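Local coordinates for protein serine racemase (Enterococcus faecalis, PDB 4ECL) that belongs to the alanine racemase family, joining a TIM-barrel-type domain to a second, largely beta-strand domain in an assembly of two chains, at residues Ala173-Asn176 against Lys177-Ser181; Gly134-Thr137 against Glu138-Asp141; Ser203-Gly206 against Leu207-Pro211. All blocks are in the same frame, centred on the assembly; numbering follows the deposited sequence.

Interaction 1 of 3, residues Ala173-Asn176 against Lys177-Ser181; sequences AFTN and KQIGS
Gln178 and Phe174, one helical turn apart, meet along the flank of helix 169-191. At the root of the glutamine, CB rests against the backbone, 3.5 Å from Thr175 O. The next carbon, CG, lies 3.3 Å from Phe174 O, an oxygen already occupied by the Gln178 backbone N-H. Beyond CG the chain runs out extended toward the ring, bringing CD to 3.6 Å from Phe174 CE2. At the tip, OE1 reaches the ring edge near its plane, 3.2 Å from Phe174 CE2, with the amide and ring planes 64° apart. An aromatic C-H edge is weakly positive, so a carbonyl oxygen is a suitable neighbour there. OE1 also accepts from a water at 2.6 Å and from Cys162 N, while NE2 donates to Thr128 OG1 and His160 O; the amide, with both a donor and an acceptor to offer, is thereby fixed in rotation though buried. The same water gives its other bond to Thr175 OG1, whose own proton goes to Asp171 O. This helix is the crossover of a beta-alpha-beta unit of the barrel, between strands 152-158 and 198-200, and glutamine thus ties it to the loop following the first of them. Phe174 also stacks on Tyr265 of the second subunit, a use for its flat ring at the dimer surface. Lys177, with CG between backbone N and carbonyl carbon (chi1 62°), folds back over the preceding turn, CE lying 3.5 Å from Ala173 O. On another flank Ile179 lays CD1 4.1 Å from Thr175 CG2, two methyls of beta-branched residues. Ser181 OG donates to Lys177 O at 2.6 Å, approaching from the opposite face of that carbonyl to the one used by Ser181 N.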
loop_
_atom_site.group_PDB
_atom_site.type_symbol
_atom_site.label_atom_id
_atom_site.label_comp_id
_atom_site.label_asym_id
_atom_site.label_seq_id
_atom_site.Cartn_x
_atom_site.Cartn_y
_atom_site.Cartn_z
ATOM N N ALA A 173 12.020 -18.144 -26.893
ATOM C CA ALA A 173 13.373 -18.042 -27.436
ATOM C C ALA A 173 14.306 -17.280 -26.486
ATOM O O ALA A 173 15.442 -17.696 -26.241
ATOM C CB ALA A 173 13.335 -17.368 -28.789
ATOM N N PHE A 174 13.812 -16.175 -25.936
ATOM C CA PHE A 174 14.600 -15.389 -25.001
ATOM C C PHE A 174 14.874 -16.192 -23.738
ATOM O O PHE A 174 15.963 -16.136 -23.180
ATOM C CB PHE A 174 13.884 -14.086 -24.650
ATOM C CG PHE A 174 14.755 -13.086 -23.935
ATOM C CD1 PHE A 174 15.525 -12.188 -24.650
ATOM C CD2 PHE A 174 14.805 -13.047 -22.552
ATOM C CE1 PHE A 174 16.319 -11.261 -24.001
ATOM C CE2 PHE A 174 15.598 -12.124 -21.896
ATOM C CZ PHE A 174 16.357 -11.229 -22.622
ATOM N N THR A 175 13.884 -16.950 -23.289
ATOM C CA THR A 175 14.044 -17.746 -22.085
ATOM C C THR A 175 15.081 -18.846 -22.308
ATOM O O THR A 175 15.904 -19.143 -21.439
ATOM C CB THR A 175 12.709 -18.367 -21.664
ATOM O OG1 THR A 175 11.693 -17.359 -21.691
ATOM C CG2 THR A 175 12.811 -18.940 -20.269
ATOM N N ASN A 176 15.041 -19.451 -23.485
ATOM C CA ASN A 176 15.990 -20.500 -23.793
ATOM C C ASN A 176 17.412 -19.956 -23.914
ATOM O O ASN A 176 18.381 -20.627 -23.539
ATOM C CB ASN A 176 15.565 -21.261 -25.048
ATOM C CG ASN A 176 14.463 -22.252 -24.768
ATOM O OD1 ASN A 176 14.387 -22.805 -23.675
ATOM N ND2 ASN A 176 13.597 -22.476 -25.749
ATOM N N LYS A 177 17.554 -18.738 -24.418
ATOM C CA LYS A 177 18.904 -18.196 -24.502
ATOM C C LYS A 177 19.375 -17.741 -23.120
ATOM O O LYS A 177 20.566 -17.781 -22.837
ATOM C CB LYS A 177 19.048 -17.106 -25.575
ATOM C CG LYS A 177 18.199 -15.869 -25.371
ATOM C CD LYS A 177 18.380 -14.857 -26.516
ATOM C CE LYS A 177 17.252 -14.948 -27.551
ATOM N NZ LYS A 177 17.099 -13.691 -28.345
ATOM N N GLN A 178 18.447 -17.343 -22.247
ATOM C CA GLN A 178 18.831 -17.002 -20.876
ATOM C C GLN A 178 19.399 -18.226 -20.182
ATOM O O GLN A 178 20.418 -18.159 -19.498
ATOM C CB GLN A 178 17.644 -16.472 -20.067
ATOM C CG GLN A 178 17.269 -15.045 -20.385
ATOM C CD GLN A 178 16.443 -14.412 -19.286
ATOM O OE1 GLN A 178 15.243 -14.207 -19.437
ATOM N NE2 GLN A 178 17.091 -14.095 -18.169
ATOM N N ILE A 179 18.722 -19.348 -20.363
ATOM C CA ILE A 179 19.151 -20.609 -19.776
ATOM C C ILE A 179 20.486 -21.070 -20.371
ATOM O O ILE A 179 21.404 -21.475 -19.642
ATOM C CB ILE A 179 18.062 -21.665 -19.969
ATOM C CG1 ILE A 179 16.785 -21.207 -19.233
ATOM C CG2 ILE A 179 18.547 -23.038 -19.511
ATOM C CD1 ILE A 179 15.544 -21.946 -19.660
ATOM N N GLY A 180 20.593 -20.986 -21.692
ATOM C CA GLY A 180 21.822 -21.347 -22.378
ATOM C C GLY A 180 23.007 -20.521 -21.901
ATOM O O GLY A 180 24.092 -21.057 -21.646
ATOM N N SER A 181 22.804 -19.215 -21.776
ATOM C CA SER A 181 23.859 -18.316 -21.325
ATOM C C SER A 181 24.294 -18.697 -19.925
ATOM O O SER A 181 25.473 -18.637 -19.593
ATOM C CB SER A 181 23.363 -16.869 -21.302
ATOM O OG SER A 181 22.796 -16.514 -22.547
HETATM O O HOH W 1 12.907 -15.251 -20.065
#

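Interaction 2 of 3, residues Gly134-Thr137 against Glu138-Asp141; sequences GFST and EDKD
Two bends in the Lys140 side chain, at chi2 (-104°) and chi4 (33°), turn its ammonium group back over the turn to Thr137. NZ ends 3.2 Å from Thr137 O, a weak hydrogen bond that the long, flexible lysine can make although its CB starts out away from the partner segment. The aliphatic part follows the same course, CE passing 3.3 Å from Thr137 O. The charge has a further partner in the Trp188 ring, a cation-pi contact with helix 169-191. Thr137 sets OG1 between its backbone N and carbonyl carbon (chi1 52°), where the hydroxyl meets a water at 2.6 Å. That water donates in turn to Glu138 OE1 at 3.2 Å, so two neighbouring side chains share one bridge. Threonine suits this spot in having both a hydroxyl for the water and a methyl, and its side chain packs on Ile126 and Val185. Before the turn, Ser136 CB lies 3.8 Å from Asp139 OD2, a carboxylate that also makes a long, weak ion pair with Lys142. Ser136 also packs against Arg255 of the second subunit. Asp139 occupies the N-cap position, although its side chain makes no capping bond, and is the centre of an inverse gamma turn, in the connection from the short, weakly bonded strand 135-136 to helix 140-146 within the TIM-barrel-type domain.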
loop_
_atom_site.group_PDB
_atom_site.type_symbol
_atom_site.label_atom_id
_atom_site.label_comp_id
_atom_site.label_asym_id
_atom_site.label_seq_id
_atom_site.Cartn_x
_atom_site.Cartn_y
_atom_site.Cartn_z
ATOM N N GLY A 134 23.054 -8.301 -11.094
ATOM C CA GLY A 134 23.812 -9.485 -11.455
ATOM C C GLY A 134 25.079 -9.194 -12.236
ATOM O O GLY A 134 25.186 -8.164 -12.914
ATOM N N PHE A 135 26.039 -10.114 -12.119
ATOM C CA PHE A 135 27.271 -10.106 -12.907
ATOM C C PHE A 135 26.924 -10.374 -14.367
ATOM O O PHE A 135 26.090 -11.224 -14.649
ATOM C CB PHE A 135 28.184 -11.242 -12.445
ATOM C CG PHE A 135 28.857 -11.012 -11.118
ATOM C CD1 PHE A 135 28.120 -10.834 -9.962
ATOM C CD2 PHE A 135 30.250 -11.023 -11.026
ATOM C CE1 PHE A 135 28.746 -10.649 -8.738
ATOM C CE2 PHE A 135 30.888 -10.839 -9.804
ATOM C CZ PHE A 135 30.135 -10.653 -8.655
ATOM N N SER A 136 27.580 -9.691 -15.300
ATOM C CA SER A 136 27.328 -9.920 -16.722
ATOM C C SER A 136 27.935 -11.243 -17.169
ATOM O O SER A 136 28.892 -11.720 -16.572
ATOM C CB SER A 136 27.881 -8.772 -17.563
ATOM O OG SER A 136 27.172 -7.574 -17.281
ATOM N N THR A 137 27.369 -11.844 -18.210
ATOM C CA THR A 137 27.871 -13.123 -18.692
ATOM C C THR A 137 29.208 -12.955 -19.402
ATOM O O THR A 137 29.952 -13.921 -19.554
ATOM C CB THR A 137 26.884 -13.819 -19.642
ATOM O OG1 THR A 137 26.492 -12.910 -20.678
ATOM C CG2 THR A 137 25.656 -14.287 -18.888
ATOM N N GLU A 138 29.502 -11.733 -19.840
ATOM C CA GLU A 138 30.782 -11.442 -20.478
ATOM C C GLU A 138 31.879 -11.593 -19.447
ATOM O O GLU A 138 32.818 -12.358 -19.635
ATOM C CB GLU A 138 30.824 -10.010 -21.008
ATOM C CG GLU A 138 29.481 -9.414 -21.361
ATOM C CD GLU A 138 29.091 -9.673 -22.798
ATOM O OE1 GLU A 138 29.345 -10.796 -23.286
ATOM O OE2 GLU A 138 28.541 -8.750 -23.443
ATOM N N ASP A 139 31.721 -10.878 -18.340
ATOM C CA ASP A 139 32.780 -10.705 -17.354
ATOM C C ASP A 139 33.073 -11.973 -16.559
ATOM O O ASP A 139 33.012 -11.971 -15.327
ATOM C CB ASP A 139 32.436 -9.544 -16.407
ATOM C CG ASP A 139 31.983 -8.286 -17.154
ATOM O OD1 ASP A 139 32.324 -8.140 -18.347
ATOM O OD2 ASP A 139 31.282 -7.443 -16.547
ATOM N N LYS A 140 33.412 -13.043 -17.280
ATOM C CA LYS A 140 33.652 -14.362 -16.698
ATOM C C LYS A 140 34.675 -14.304 -15.578
ATOM O O LYS A 140 34.571 -15.026 -14.583
ATOM C CB LYS A 140 34.159 -15.331 -17.770
ATOM C CG LYS A 140 33.232 -15.502 -18.950
ATOM C CD LYS A 140 32.491 -16.820 -18.895
ATOM C CE LYS A 140 31.362 -16.837 -19.912
ATOM N NZ LYS A 140 31.728 -16.049 -21.126
ATOM N N ASP A 141 35.675 -13.447 -15.737
ATOM C CA ASP A 141 36.761 -13.434 -14.774
ATOM C C ASP A 141 36.322 -12.816 -13.446
ATOM O O ASP A 141 36.712 -13.283 -12.372
ATOM C CB ASP A 141 38.005 -12.760 -15.357
ATOM C CG ASP A 141 38.758 -13.676 -16.338
ATOM O OD1 ASP A 141 39.322 -14.705 -15.894
ATOM O OD2 ASP A 141 38.776 -13.370 -17.552
HETATM O O HOH W 2 27.887 -13.567 -22.709
#

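Interaction 3 of 3, residues Ser203-Gly206 against Leu207-Pro211; sequences SSYG and LLNYP. With SO4 (sulfate ion), chain G.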
loop_
_atom_site.group_PDB
_atom_site.type_symbol
_atom_site.label_atom_id
_atom_site.label_comp_id
_atom_site.label_asym_id
_atom_site.label_seq_id
_atom_site.Cartn_x
_atom_site.Cartn_y
_atom_site.Cartn_z
ATOM N N SER A 203 11.583 -19.267 -10.964
ATOM C CA SER A 203 10.546 -18.802 -10.068
ATOM C C SER A 203 9.304 -19.639 -10.371
ATOM O O SER A 203 9.436 -20.705 -10.980
ATOM C CB SER A 203 10.305 -17.309 -10.269
ATOM O OG SER A 203 11.441 -16.583 -9.847
ATOM N N SER A 204 8.115 -19.174 -9.962
ATOM C CA SER A 204 6.872 -19.951 -10.139
ATOM C C SER A 204 6.650 -20.448 -11.567
ATOM O O SER A 204 6.404 -21.626 -11.787
ATOM C CB SER A 204 5.622 -19.158 -9.704
ATOM O OG SER A 204 5.593 -18.908 -8.304
ATOM N N TYR A 205 6.700 -19.550 -12.541
ATOM C CA TYR A 205 6.447 -19.967 -13.917
ATOM C C TYR A 205 7.616 -20.769 -14.522
ATOM O O TYR A 205 7.451 -21.480 -15.520
ATOM C CB TYR A 205 6.069 -18.764 -14.784
ATOM C CG TYR A 205 4.665 -18.272 -14.516
ATOM C CD1 TYR A 205 3.566 -18.889 -15.109
ATOM C CD2 TYR A 205 4.435 -17.202 -13.665
ATOM C CE1 TYR A 205 2.266 -18.448 -14.866
ATOM C CE2 TYR A 205 3.141 -16.749 -13.414
ATOM C CZ TYR A 205 2.061 -17.376 -14.017
ATOM O OH TYR A 205 0.775 -16.924 -13.768
ATOM N N GLY A 206 8.788 -20.659 -13.905
ATOM C CA GLY A 206 9.943 -21.439 -14.328
ATOM C C GLY A 206 9.682 -22.911 -14.071
ATOM O O GLY A 206 9.980 -23.774 -14.907
ATOM N N LEU A 207 9.127 -23.192 -12.897
ATOM C CA LEU A 207 8.663 -24.538 -12.559
ATOM C C LEU A 207 7.522 -24.971 -13.475
ATOM O O LEU A 207 7.571 -26.042 -14.069
ATOM C CB LEU A 207 8.190 -24.597 -11.102
ATOM C CG LEU A 207 7.571 -25.923 -10.668
ATOM C CD1 LEU A 207 8.501 -27.111 -10.992
ATOM C CD2 LEU A 207 7.251 -25.874 -9.186
ATOM N N LEU A 208 6.494 -24.135 -13.584
ATOM C CA LEU A 208 5.292 -24.488 -14.347
ATOM C C LEU A 208 5.534 -24.659 -15.842
ATOM O O LEU A 208 4.910 -25.509 -16.481
ATOM C CB LEU A 208 4.193 -23.436 -14.147
ATOM C CG LEU A 208 3.639 -23.241 -12.740
ATOM C CD1 LEU A 208 2.584 -22.130 -12.752
ATOM C CD2 LEU A 208 3.062 -24.544 -12.208
ATOM N N ASN A 209 6.411 -23.830 -16.401
ATOM C CA ASN A 209 6.630 -23.816 -17.845
ATOM C C ASN A 209 7.973 -24.405 -18.312
ATOM O O ASN A 209 8.143 -24.721 -19.497
ATOM C CB ASN A 209 6.428 -22.398 -18.392
ATOM C CG ASN A 209 4.958 -22.062 -18.600
ATOM O OD1 ASN A 209 4.169 -22.930 -18.965
ATOM N ND2 ASN A 209 4.583 -20.806 -18.361
ATOM N N TYR A 210 8.920 -24.541 -17.384
ATOM C CA TYR A 210 10.216 -25.149 -17.690
ATOM C C TYR A 210 10.559 -26.225 -16.650
ATOM O O TYR A 210 11.616 -26.192 -16.017
ATOM C CB TYR A 210 11.308 -24.055 -17.817
ATOM C CG TYR A 210 11.031 -23.156 -19.001
ATOM C CD1 TYR A 210 10.153 -22.084 -18.891
ATOM C CD2 TYR A 210 11.592 -23.417 -20.246
ATOM C CE1 TYR A 210 9.858 -21.286 -19.979
ATOM C CE2 TYR A 210 11.306 -22.614 -21.345
ATOM C CZ TYR A 210 10.436 -21.552 -21.204
ATOM O OH TYR A 210 10.127 -20.754 -22.282
ATOM N N PRO A 211 9.659 -27.204 -16.479
ATOM C CA PRO A 211 9.818 -28.153 -15.377
ATOM C C PRO A 211 11.002 -29.078 -15.603
ATOM O O PRO A 211 11.518 -29.669 -14.655
ATOM C CB PRO A 211 8.526 -28.961 -15.434
ATOM C CG PRO A 211 8.150 -28.942 -16.874
ATOM C CD PRO A 211 8.590 -27.606 -17.407
HETATM S S SO4 G . 7.080 -15.443 -8.551
HETATM O O1 SO4 G . 8.362 -14.790 -8.266
HETATM O O2 SO4 G . 7.167 -16.855 -8.178
HETATM O O3 SO4 G . 6.048 -14.775 -7.763
HETATM O O4 SO4 G . 6.764 -15.301 -9.969
#
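One oxygen of the sulfate ion, O2, is gripped twice by Ser204: the backbone N donates at 3.1 Å and OG at 2.6 Å. With OG opposite the carbonyl carbon and beside the backbone N (chi1 -67°), both donors can reach that oxygen. Having given its proton to the sulfate, OG accepts from the backbone N-H groups of Gly221 and Ala223. Serine fits here because one hydroxyl on a short branch can donate to the anion and accept from two backbone N-H groups. Gly221 N, Val222 N and Tyr42 OH complete the anion site. The sulfate thus lies at the N-terminal end of the short helix 204-209, whose dipole would probably add to its attraction. Alanine racemases hold the phosphate of pyridoxal phosphate at such a helix end, and the sulfate, probably from the crystallisation liquor, is consistent with that site. Behind it, Leu207 N closes the first turn on Ser203 O at 3.2 Å. Tyr205 and Asn209 then lie side by side, ring and amide planes 26° apart, with Asn209 ND2 at the ring edge, 3.9 Å from Tyr205 CD1. The amide is held by Lys236 N at OD1 and Ala164 O at ND2, so asparagine links the helix to two loops. Leu208 brings CD1 to 4.1 Å from Tyr205 CD1, an apolar contact. Where the helix ends, Tyr210 N still bonds to Gly206 O at 2.8 Å, but from 43° out of the carbonyl plane.

Overall arrangement
Along the chain the order is interaction 2, interaction 1, interaction 3, all within the N-terminal, TIM-barrel-type domain of the family. Helix 169-191 connects them. Its residues 173-181 form interaction 1, whose centre is about 14 Å from that of interaction 3 and about 16 Å from that of interaction 2. Tyr210 lies against Thr175, Asn176 and Ile179, while Ser181 CB packs on Thr137 CG2 at 4.2 Å. Interactions 2 and 3 stay apart, their nearest atoms about 14 Å from each other. One helix therefore packs on both the turn at 134-141 and Tyr210, just past the end of the sulfate-binding helix 204-209, while interactions 1 and 2 also face the second subunit.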